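Local coordinates for protein aminotransferase class I and II (Streptococcus suis 89/1591, PDB 3OP7) that probably catalyses the transfer of an amino group between amino acids and oxo acids, using covalently bound pyridoxal phosphate, at residues A93-L98 against D249-C254; Q83-N88 against Q239-L244; Q116-I121 against Y189-E194. All coordinates share one frame; numbering follows the deposited sequence. Where two conformers were deposited one is given.

Overall arrangement
Chain order starts with 83-88, whose strand 84-87 leads straight into helix 89-101, the home of 93-98. The chain passes helix 117-124 and strand 189-193. These pack on each other in contact 3, which closes the shortest loop. Segment 239-244 then returns to 83-88 and closes contact 2. Segment 249-254 follows, and closes contact 1 against 93-98. Contacts 1 and 2 therefore cross, and contact 3 is nested inside both. Thr87 touches Ala93 and Met252, which joins contacts 1 and 2. Asn94 joins contact 1 to contact 3 through Gln117 and Asp193. Contacts 2 and 3 reach the same large mixed sheet, and all three reach the second subunit, contact 2 through Asn88 alone.

Contact 1. Residues A93-L98 against D249-C254; sequences ANLLVL and DYTMIC
A chi1 of 177° swings Leu95 CG away from its own amide nitrogen and beside the carbonyl carbon, while in Thr251 it is CG2 that lies opposite the carbonyl carbon. These two choices bring methyl to methyl. Leu95 CD2 lies 3.8 Å from Thr251 CG2 and 4.1 Å from Thr251 CB. Leu95 CG is also 4.1 Å from Thr251 CG2. The two side chains run alongside each other but point in opposite senses, so the methyl of the threonine lies beside the branch of the leucine. Leu95 belongs to helix 89-101, which packs on the large sheet of the aminotransferase fold. Thr251 belongs to the loop between helices 238-244 and 257-268. The backbones come closest at Leu96 and Thr251, whose CA atoms are 7.1 Å apart. One residue further along, Met252, modelled as selenomethionine, has an extended chi2 and then turns at chi3 (84°). Its CE ends 4.4 Å from Leu96 CB, a looser apolar touch. All four touching residues are buried. Both segments also touch the second subunit. Leu95 packs on Leu95 of the second subunit, and the backbone O of Met252 accepts a hydrogen bond from Arg230 of the second subunit.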
loop_
_atom_site.group_PDB
_atom_site.type_symbol
_atom_site.label_atom_id
_atom_site.label_comp_id
_atom_site.label_asym_id
_atom_site.label_seq_id
_atom_site.Cartn_x
_atom_site.Cartn_y
_atom_site.Cartn_z
ATOM N N ALA A 93 2.923 -0.151 -6.945
ATOM C CA ALA A 93 3.301 -0.923 -8.107
ATOM C C ALA A 93 4.808 -1.293 -8.079
ATOM O O ALA A 93 5.178 -2.462 -8.251
ATOM C CB ALA A 93 2.978 -0.241 -9.389
ATOM N N ASN A 94 5.663 -0.302 -7.821
ATOM C CA ASN A 94 7.095 -0.611 -7.686
ATOM C C ASN A 94 7.347 -1.640 -6.603
ATOM O O ASN A 94 8.144 -2.570 -6.818
ATOM C CB ASN A 94 7.960 0.656 -7.394
ATOM C CG ASN A 94 8.119 1.582 -8.562
ATOM O OD1 ASN A 94 8.191 1.167 -9.733
ATOM N ND2 ASN A 94 8.342 2.865 -8.247
ATOM N N LEU A 95 6.720 -1.465 -5.436
ATOM C CA LEU A 95 6.898 -2.392 -4.339
ATOM C C LEU A 95 6.410 -3.775 -4.736
ATOM O O LEU A 95 7.072 -4.785 -4.445
ATOM C CB LEU A 95 6.126 -1.926 -3.111
ATOM C CG LEU A 95 6.207 -2.889 -1.914
ATOM C CD1 LEU A 95 7.648 -3.170 -1.500
ATOM C CD2 LEU A 95 5.366 -2.345 -0.778
ATOM N N LEU A 96 5.230 -3.860 -5.328
ATOM C CA LEU A 96 4.685 -5.173 -5.722
ATOM C C LEU A 96 5.641 -5.904 -6.687
ATOM O O LEU A 96 5.890 -7.112 -6.536
ATOM C CB LEU A 96 3.355 -5.007 -6.387
ATOM C CG LEU A 96 2.663 -6.284 -6.912
ATOM C CD1 LEU A 96 2.436 -7.303 -5.771
ATOM C CD2 LEU A 96 1.351 -5.902 -7.642
ATOM N N VAL A 97 6.166 -5.182 -7.661
ATOM C CA VAL A 97 7.090 -5.790 -8.652
ATOM C C VAL A 97 8.337 -6.345 -7.937
ATOM O O VAL A 97 8.694 -7.537 -8.067
ATOM C CB VAL A 97 7.498 -4.823 -9.757
ATOM C CG1 VAL A 97 8.637 -5.426 -10.692
ATOM C CG2 VAL A 97 6.260 -4.480 -10.593
ATOM N N LEU A 98 8.982 -5.489 -7.144
ATOM C CA LEU A 98 10.248 -5.853 -6.522
ATOM C C LEU A 98 10.071 -6.919 -5.467
ATOM O O LEU A 98 10.811 -7.901 -5.392
ATOM C CB LEU A 98 10.920 -4.568 -5.982
ATOM C CG LEU A 98 11.276 -3.556 -7.088
ATOM C CD1 LEU A 98 11.478 -2.157 -6.505
ATOM C CD2 LEU A 98 12.532 -4.020 -7.840
ATOM N N ASP A 249 -1.744 -9.364 -1.404
ATOM C CA ASP A 249 -2.182 -9.290 -0.012
ATOM C C ASP A 249 -1.031 -9.018 0.959
ATOM O O ASP A 249 -1.277 -8.728 2.134
ATOM C CB ASP A 249 -2.970 -10.501 0.475
ATOM C CG ASP A 249 -4.317 -10.658 -0.211
ATOM O OD1 ASP A 249 -4.589 -9.909 -1.165
ATOM O OD2 ASP A 249 -5.055 -11.552 0.252
ATOM N N TYR A 250 0.210 -9.061 0.506
ATOM C CA TYR A 250 1.265 -8.671 1.440
ATOM C C TYR A 250 1.332 -7.184 1.583
ATOM O O TYR A 250 1.886 -6.685 2.566
ATOM C CB TYR A 250 2.630 -9.157 0.927
ATOM C CG TYR A 250 2.911 -10.610 1.128
ATOM C CD1 TYR A 250 3.106 -11.146 2.403
ATOM C CD2 TYR A 250 3.007 -11.483 0.049
ATOM C CE1 TYR A 250 3.418 -12.430 2.572
ATOM C CE2 TYR A 250 3.314 -12.796 0.210
ATOM C CZ TYR A 250 3.532 -13.295 1.483
ATOM O OH TYR A 250 3.802 -14.641 1.769
ATOM N N THR A 251 0.914 -6.450 0.542
ATOM C CA THR A 251 1.137 -5.020 0.480
ATOM C C THR A 251 -0.094 -4.127 0.437
ATOM O O THR A 251 -0.050 -2.998 0.934
ATOM C CB THR A 251 2.012 -4.716 -0.755
ATOM O OG1 THR A 251 1.272 -5.048 -1.933
ATOM C CG2 THR A 251 3.346 -5.565 -0.672
HETATM N N MSE A 252 -1.191 -4.571 -0.203
HETATM C CA MSE A 252 -2.314 -3.702 -0.426
HETATM C C MSE A 252 -3.702 -4.379 -0.342
HETATM O O MSE A 252 -4.646 -3.723 0.055
HETATM C CB MSE A 252 -2.153 -2.974 -1.748
HETATM C CG MSE A 252 -2.125 -3.877 -2.897
HETATM SE SE MSE A 252 -1.957 -3.143 -4.637
HETATM C CE MSE A 252 -0.011 -3.054 -4.442
ATOM N N ILE A 253 -3.770 -5.662 -0.710
ATOM C CA ILE A 253 -5.019 -6.394 -1.142
ATOM C C ILE A 253 -5.604 -5.813 -2.445
ATOM O O ILE A 253 -5.726 -6.526 -3.466
ATOM C CB ILE A 253 -6.108 -6.516 -0.054
ATOM C CG1 ILE A 253 -5.536 -7.174 1.203
ATOM C CG2 ILE A 253 -7.326 -7.333 -0.631
ATOM C CD1 ILE A 253 -6.516 -7.335 2.340
ATOM N N CYS A 254 -5.988 -4.550 -2.372
ATOM C CA CYS A 254 -6.543 -3.819 -3.481
ATOM C C CYS A 254 -6.489 -2.319 -3.168
ATOM O O CYS A 254 -6.222 -1.875 -2.038
ATOM C CB CYS A 254 -8.010 -4.266 -3.706
ATOM S SG CYS A 254 -8.975 -4.126 -2.292
#

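Contact 2. Residues Q83-N88 against Q239-L244; sequences QILQTN and QVTDIL
Leu85 points its CB at helix 238-244, where Thr241 and Leu244 lie one helical turn apart. CB makes no close contact with the helix and carries the fork toward it. CG is anti to the carbonyl carbon (chi1 -62°) and comes within 3.9 Å of Thr241 CG2. Beyond CG the branches divide the work. CD1 reaches Leu244 CB at 3.7 Å and also lies 4.0 Å from the backbone O of Thr241. CD2 stays with the threonine, 4.2 Å from Thr241 CG2. The methyl of Thr241 thus faces the fork of the leucine, while CD1 passes on to the next turn. Strand 84-87 is the outermost strand, within this chain, of the mixed sheet of the aminotransferase fold and pairs antiparallel with 232-235. The chain leaves 232-235 and enters helix 238-244, which lies against both strands: Leu244 also packs on Val234. The other branch of Thr241 comes near the backbone just before the strand without bonding to it. Its OG1 is 3.6 Å from Gln83 O, and it hydrogen-bonds instead to Asn237 O, four residues earlier, ahead of the helix. Gln83 is held elsewhere, with OE1 on Lys80 N and NE2 on Ala236 O.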
loop_
_atom_site.group_PDB
_atom_site.type_symbol
_atom_site.label_atom_id
_atom_site.label_comp_id
_atom_site.label_asym_id
_atom_site.label_seq_id
_atom_site.Cartn_x
_atom_site.Cartn_y
_atom_site.Cartn_z
ATOM N N GLN A 83 -3.129 -7.764 -18.871
ATOM C CA GLN A 83 -1.762 -7.467 -18.479
ATOM C C GLN A 83 -1.672 -6.306 -17.452
ATOM O O GLN A 83 -0.559 -5.892 -17.081
ATOM C CB GLN A 83 -0.956 -7.098 -19.712
ATOM C CG GLN A 83 -0.758 -8.247 -20.729
ATOM C CD GLN A 83 -0.036 -7.783 -21.953
ATOM O OE1 GLN A 83 -0.631 -7.664 -23.031
ATOM N NE2 GLN A 83 1.262 -7.498 -21.816
ATOM N N ILE A 84 -2.823 -5.810 -16.969
ATOM C CA ILE A 84 -2.863 -4.618 -16.088
ATOM C C ILE A 84 -3.301 -5.012 -14.716
ATOM O O ILE A 84 -4.354 -5.669 -14.582
ATOM C CB ILE A 84 -3.844 -3.553 -16.626
ATOM C CG1 ILE A 84 -3.514 -3.180 -18.087
ATOM C CG2 ILE A 84 -3.829 -2.282 -15.752
ATOM C CD1 ILE A 84 -2.020 -2.660 -18.368
ATOM N N LEU A 85 -2.528 -4.620 -13.706
ATOM C CA LEU A 85 -2.919 -4.751 -12.320
ATOM C C LEU A 85 -2.945 -3.380 -11.657
ATOM O O LEU A 85 -1.944 -2.676 -11.606
ATOM C CB LEU A 85 -1.989 -5.669 -11.516
ATOM C CG LEU A 85 -1.901 -7.122 -11.949
ATOM C CD1 LEU A 85 -0.810 -7.814 -11.133
ATOM C CD2 LEU A 85 -3.272 -7.808 -11.760
ATOM N N GLN A 86 -4.092 -3.047 -11.062
ATOM C CA GLN A 86 -4.220 -1.831 -10.267
ATOM C C GLN A 86 -3.437 -1.930 -8.978
ATOM O O GLN A 86 -3.430 -2.993 -8.312
ATOM C CB GLN A 86 -5.693 -1.593 -9.919
ATOM C CG GLN A 86 -6.002 -0.211 -9.381
ATOM C CD GLN A 86 -7.490 -0.001 -9.322
ATOM O OE1 GLN A 86 -8.135 -0.538 -8.455
ATOM N NE2 GLN A 86 -8.036 0.723 -10.261
ATOM N N THR A 87 -2.852 -0.795 -8.577
ATOM C CA THR A 87 -2.116 -0.706 -7.343
ATOM C C THR A 87 -2.398 0.592 -6.595
ATOM O O THR A 87 -3.023 1.532 -7.168
ATOM C CB THR A 87 -0.610 -0.790 -7.652
ATOM O OG1 THR A 87 -0.266 0.305 -8.519
ATOM C CG2 THR A 87 -0.231 -2.162 -8.276
ATOM N N ASN A 88 -1.996 0.653 -5.322
ATOM C CA ASN A 88 -2.060 1.912 -4.573
ATOM C C ASN A 88 -0.941 2.854 -4.986
ATOM O O ASN A 88 0.132 2.918 -4.353
ATOM C CB ASN A 88 -2.121 1.709 -3.053
ATOM C CG ASN A 88 -0.873 1.048 -2.474
ATOM O OD1 ASN A 88 -0.402 0.066 -3.033
ATOM N ND2 ASN A 88 -0.347 1.576 -1.335
ATOM N N GLN A 239 3.070 -13.807 -17.995
ATOM C CA GLN A 239 3.752 -14.612 -16.985
ATOM C C GLN A 239 4.032 -13.783 -15.723
ATOM O O GLN A 239 3.756 -14.225 -14.592
ATOM C CB GLN A 239 5.060 -15.175 -17.552
ATOM C CG GLN A 239 4.883 -16.310 -18.563
ATOM C CD GLN A 239 6.149 -16.539 -19.371
ATOM O OE1 GLN A 239 6.723 -15.597 -19.921
ATOM N NE2 GLN A 239 6.597 -17.789 -19.434
ATOM N N VAL A 240 4.578 -12.582 -15.912
ATOM C CA VAL A 240 4.858 -11.716 -14.767
ATOM C C VAL A 240 3.571 -11.327 -14.044
ATOM O O VAL A 240 3.466 -11.399 -12.795
ATOM C CB VAL A 240 5.637 -10.459 -15.174
ATOM C CG1 VAL A 240 5.630 -9.422 -14.007
ATOM C CG2 VAL A 240 7.101 -10.894 -15.568
ATOM N N THR A 241 2.564 -10.947 -14.820
ATOM C CA THR A 241 1.274 -10.558 -14.245
ATOM C C THR A 241 0.722 -11.673 -13.381
ATOM O O THR A 241 0.223 -11.465 -12.253
ATOM C CB THR A 241 0.270 -10.158 -15.344
ATOM O OG1 THR A 241 0.812 -9.031 -16.062
ATOM C CG2 THR A 241 -1.058 -9.708 -14.758
ATOM N N ASP A 242 0.813 -12.884 -13.903
ATOM C CA ASP A 242 0.347 -14.048 -13.113
ATOM C C ASP A 242 1.115 -14.259 -11.813
ATOM O O ASP A 242 0.525 -14.742 -10.841
ATOM C CB ASP A 242 0.456 -15.345 -13.904
ATOM C CG ASP A 242 -0.755 -15.617 -14.786
ATOM O OD1 ASP A 242 -1.814 -15.007 -14.545
ATOM O OD2 ASP A 242 -0.645 -16.474 -15.718
ATOM N N ILE A 243 2.415 -13.957 -11.790
ATOM C CA ILE A 243 3.177 -14.049 -10.541
ATOM C C ILE A 243 2.707 -13.000 -9.547
ATOM O O ILE A 243 2.324 -13.313 -8.396
ATOM C CB ILE A 243 4.669 -13.914 -10.782
ATOM C CG1 ILE A 243 5.215 -15.097 -11.584
ATOM C CG2 ILE A 243 5.401 -13.759 -9.472
ATOM C CD1 ILE A 243 6.643 -14.906 -12.092
ATOM N N LEU A 244 2.628 -11.767 -10.024
ATOM C CA LEU A 244 2.312 -10.624 -9.135
ATOM C C LEU A 244 0.974 -10.785 -8.436
ATOM O O LEU A 244 0.810 -10.329 -7.331
ATOM C CB LEU A 244 2.335 -9.313 -9.892
ATOM C CG LEU A 244 3.614 -8.937 -10.637
ATOM C CD1 LEU A 244 3.577 -7.490 -11.249
ATOM C CD2 LEU A 244 4.883 -9.094 -9.838
#

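Contact 3. Residues Q116-I121 against Y189-E194; sequences QQLYDI and YILSDE
The C-terminal end of strand 189-193 carries the aspartate that meets the cofactor ring in fold-type I pyridoxal phosphate enzymes, and helix 117-124 packs beside it. Leu118 makes the contact from the helix. Its CG is anti to the carbonyl carbon (chi1 -62°), on the side of the strand, and both methyls reach strand residues. CD2 meets Leu191 CD2 at 3.7 Å, and the two leucines lie at a slant to each other. CD1 approaches Asp193 CB at the longer distance of 4.4 Å. Leu118 thus packs on the aliphatic base of Asp193, while the carboxylate makes its bonds elsewhere. Asp193 OD2 accepts a hydrogen bond from Asn94 ND2 and is also hydrogen-bonded to N1 of the pyridoxal phosphate carried by Lys222, while OD1 is bonded to Val195 N. Asn94 ND2 also bonds Gln117 OE1, so the Asn94 amide links helix 117-124 to the aspartate, and Gln117 NE2 bonds the backbone O of Tyr250 of the second subunit. Each segment has its own internal brace. Gln116 NE2 donates to the anti lone pair of Asp120 OD2 at 2.8 Å, bent to 146°. Ser192 OG donates to Glu194 OE2, also at 2.8 Å. The contact itself is apolar, but it borders a chain of buried polar groups. Bonds to both carboxylate oxygens should fix the rotation of Asp193. Asn94 would act as a second-shell residue that helps to position it, together with Val195 N. This is consistent with the family's use of such an aspartate to hold the pyridine nitrogen, so that the ring can act as an electron sink.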
loop_
_atom_site.group_PDB
_atom_site.type_symbol
_atom_site.label_atom_id
_atom_site.label_comp_id
_atom_site.label_asym_id
_atom_site.label_seq_id
_atom_site.Cartn_x
_atom_site.Cartn_y
_atom_site.Cartn_z
ATOM N N GLN A 116 13.990 6.379 -4.896
ATOM C CA GLN A 116 14.717 5.518 -3.943
ATOM C C GLN A 116 14.200 4.083 -3.836
ATOM O O GLN A 116 14.948 3.177 -3.523
ATOM C CB GLN A 116 14.786 6.190 -2.548
ATOM C CG GLN A 116 15.619 5.439 -1.519
ATOM C CD GLN A 116 15.793 6.193 -0.212
ATOM O OE1 GLN A 116 15.434 7.373 -0.113
ATOM N NE2 GLN A 116 16.369 5.526 0.790
ATOM N N GLN A 117 12.917 3.871 -4.116
ATOM C CA GLN A 117 12.369 2.513 -4.107
ATOM C C GLN A 117 13.203 1.556 -4.974
ATOM O O GLN A 117 13.363 0.378 -4.636
ATOM C CB GLN A 117 10.961 2.508 -4.671
ATOM C CG GLN A 117 9.851 3.004 -3.713
ATOM C CD GLN A 117 8.496 2.758 -4.310
ATOM O OE1 GLN A 117 8.176 3.304 -5.356
ATOM N NE2 GLN A 117 7.674 1.928 -3.628
ATOM N N LEU A 118 13.650 2.081 -6.105
ATOM C CA LEU A 118 14.146 1.248 -7.179
ATOM C C LEU A 118 15.472 0.556 -6.857
ATOM O O LEU A 118 15.745 -0.520 -7.428
ATOM C CB LEU A 118 14.253 2.019 -8.504
ATOM C CG LEU A 118 12.934 2.560 -9.056
ATOM C CD1 LEU A 118 13.283 3.403 -10.303
ATOM C CD2 LEU A 118 11.839 1.437 -9.310
ATOM N N TYR A 119 16.252 1.118 -5.941
ATOM C CA TYR A 119 17.506 0.500 -5.498
ATOM C C TYR A 119 17.479 0.006 -4.053
ATOM O O TYR A 119 18.054 -1.037 -3.780
ATOM C CB TYR A 119 18.711 1.401 -5.774
ATOM C CG TYR A 119 18.630 2.803 -5.235
ATOM C CD1 TYR A 119 19.004 3.080 -3.930
ATOM C CD2 TYR A 119 18.146 3.845 -6.012
ATOM C CE1 TYR A 119 18.934 4.359 -3.444
ATOM C CE2 TYR A 119 18.032 5.096 -5.527
ATOM C CZ TYR A 119 18.423 5.356 -4.223
ATOM O OH TYR A 119 18.316 6.630 -3.718
ATOM N N ASP A 120 16.783 0.696 -3.149
ATOM C CA ASP A 120 16.770 0.268 -1.756
ATOM C C ASP A 120 15.829 -0.880 -1.461
ATOM O O ASP A 120 16.129 -1.695 -0.590
ATOM C CB ASP A 120 16.602 1.456 -0.809
ATOM C CG ASP A 120 17.937 2.156 -0.509
ATOM O OD1 ASP A 120 19.031 1.502 -0.662
ATOM O OD2 ASP A 120 17.897 3.364 -0.121
ATOM N N ILE A 121 14.720 -1.000 -2.181
ATOM C CA ILE A 121 13.895 -2.180 -1.965
ATOM C C ILE A 121 14.679 -3.442 -2.331
ATOM O O ILE A 121 14.747 -4.374 -1.512
ATOM C CB ILE A 121 12.468 -2.089 -2.603
ATOM C CG1 ILE A 121 11.660 -0.983 -1.907
ATOM C CG2 ILE A 121 11.750 -3.433 -2.481
ATOM C CD1 ILE A 121 10.313 -0.667 -2.554
ATOM N N TYR A 189 14.763 -8.675 -16.680
ATOM C CA TYR A 189 13.599 -7.829 -16.741
ATOM C C TYR A 189 14.118 -6.429 -16.735
ATOM O O TYR A 189 15.184 -6.162 -16.177
ATOM C CB TYR A 189 12.768 -7.917 -15.495
ATOM C CG TYR A 189 12.128 -9.254 -15.200
ATOM C CD1 TYR A 189 11.165 -9.756 -16.021
ATOM C CD2 TYR A 189 12.491 -9.990 -14.047
ATOM C CE1 TYR A 189 10.557 -11.002 -15.731
ATOM C CE2 TYR A 189 11.897 -11.209 -13.744
ATOM C CZ TYR A 189 10.924 -11.706 -14.585
ATOM O OH TYR A 189 10.329 -12.917 -14.279
ATOM N N ILE A 190 13.329 -5.525 -17.275
ATOM C CA ILE A 190 13.549 -4.088 -17.084
ATOM C C ILE A 190 12.290 -3.488 -16.464
ATOM O O ILE A 190 11.221 -3.478 -17.079
ATOM C CB ILE A 190 13.892 -3.328 -18.392
ATOM C CG1 ILE A 190 15.202 -3.836 -19.021
ATOM C CG2 ILE A 190 14.004 -1.814 -18.067
ATOM C CD1 ILE A 190 15.505 -3.288 -20.417
ATOM N N LEU A 191 12.415 -3.042 -15.215
ATOM C CA LEU A 191 11.341 -2.365 -14.505
ATOM C C LEU A 191 11.541 -0.892 -14.849
ATOM O O LEU A 191 12.653 -0.338 -14.663
ATOM C CB LEU A 191 11.505 -2.512 -13.015
ATOM C CG LEU A 191 10.607 -1.620 -12.115
ATOM C CD1 LEU A 191 9.082 -1.749 -12.504
ATOM C CD2 LEU A 191 10.811 -1.922 -10.602
ATOM N N SER A 192 10.520 -0.273 -15.420
ATOM C CA SER A 192 10.569 1.148 -15.746
ATOM C C SER A 192 9.416 1.916 -15.075
ATOM O O SER A 192 8.244 1.687 -15.371
ATOM C CB SER A 192 10.510 1.311 -17.266
ATOM O OG SER A 192 10.632 2.679 -17.636
ATOM N N ASP A 193 9.754 2.746 -14.098
ATOM C CA ASP A 193 8.809 3.611 -13.447
ATOM C C ASP A 193 8.606 4.841 -14.351
ATOM O O ASP A 193 9.528 5.661 -14.573
ATOM C CB ASP A 193 9.332 3.963 -12.051
ATOM C CG ASP A 193 8.509 5.035 -11.328
ATOM O OD1 ASP A 193 7.821 5.852 -11.967
ATOM O OD2 ASP A 193 8.680 5.138 -10.112
ATOM N N GLU A 194 7.422 4.884 -14.937
ATOM C CA GLU A 194 7.059 5.810 -15.957
ATOM C C GLU A 194 6.036 6.837 -15.523
ATOM O O GLU A 194 5.291 7.359 -16.351
ATOM C CB GLU A 194 6.630 5.047 -17.230
ATOM C CG GLU A 194 7.796 4.227 -17.758
ATOM C CD GLU A 194 7.518 3.243 -18.881
ATOM O OE1 GLU A 194 6.352 2.899 -19.144
ATOM O OE2 GLU A 194 8.529 2.837 -19.539
#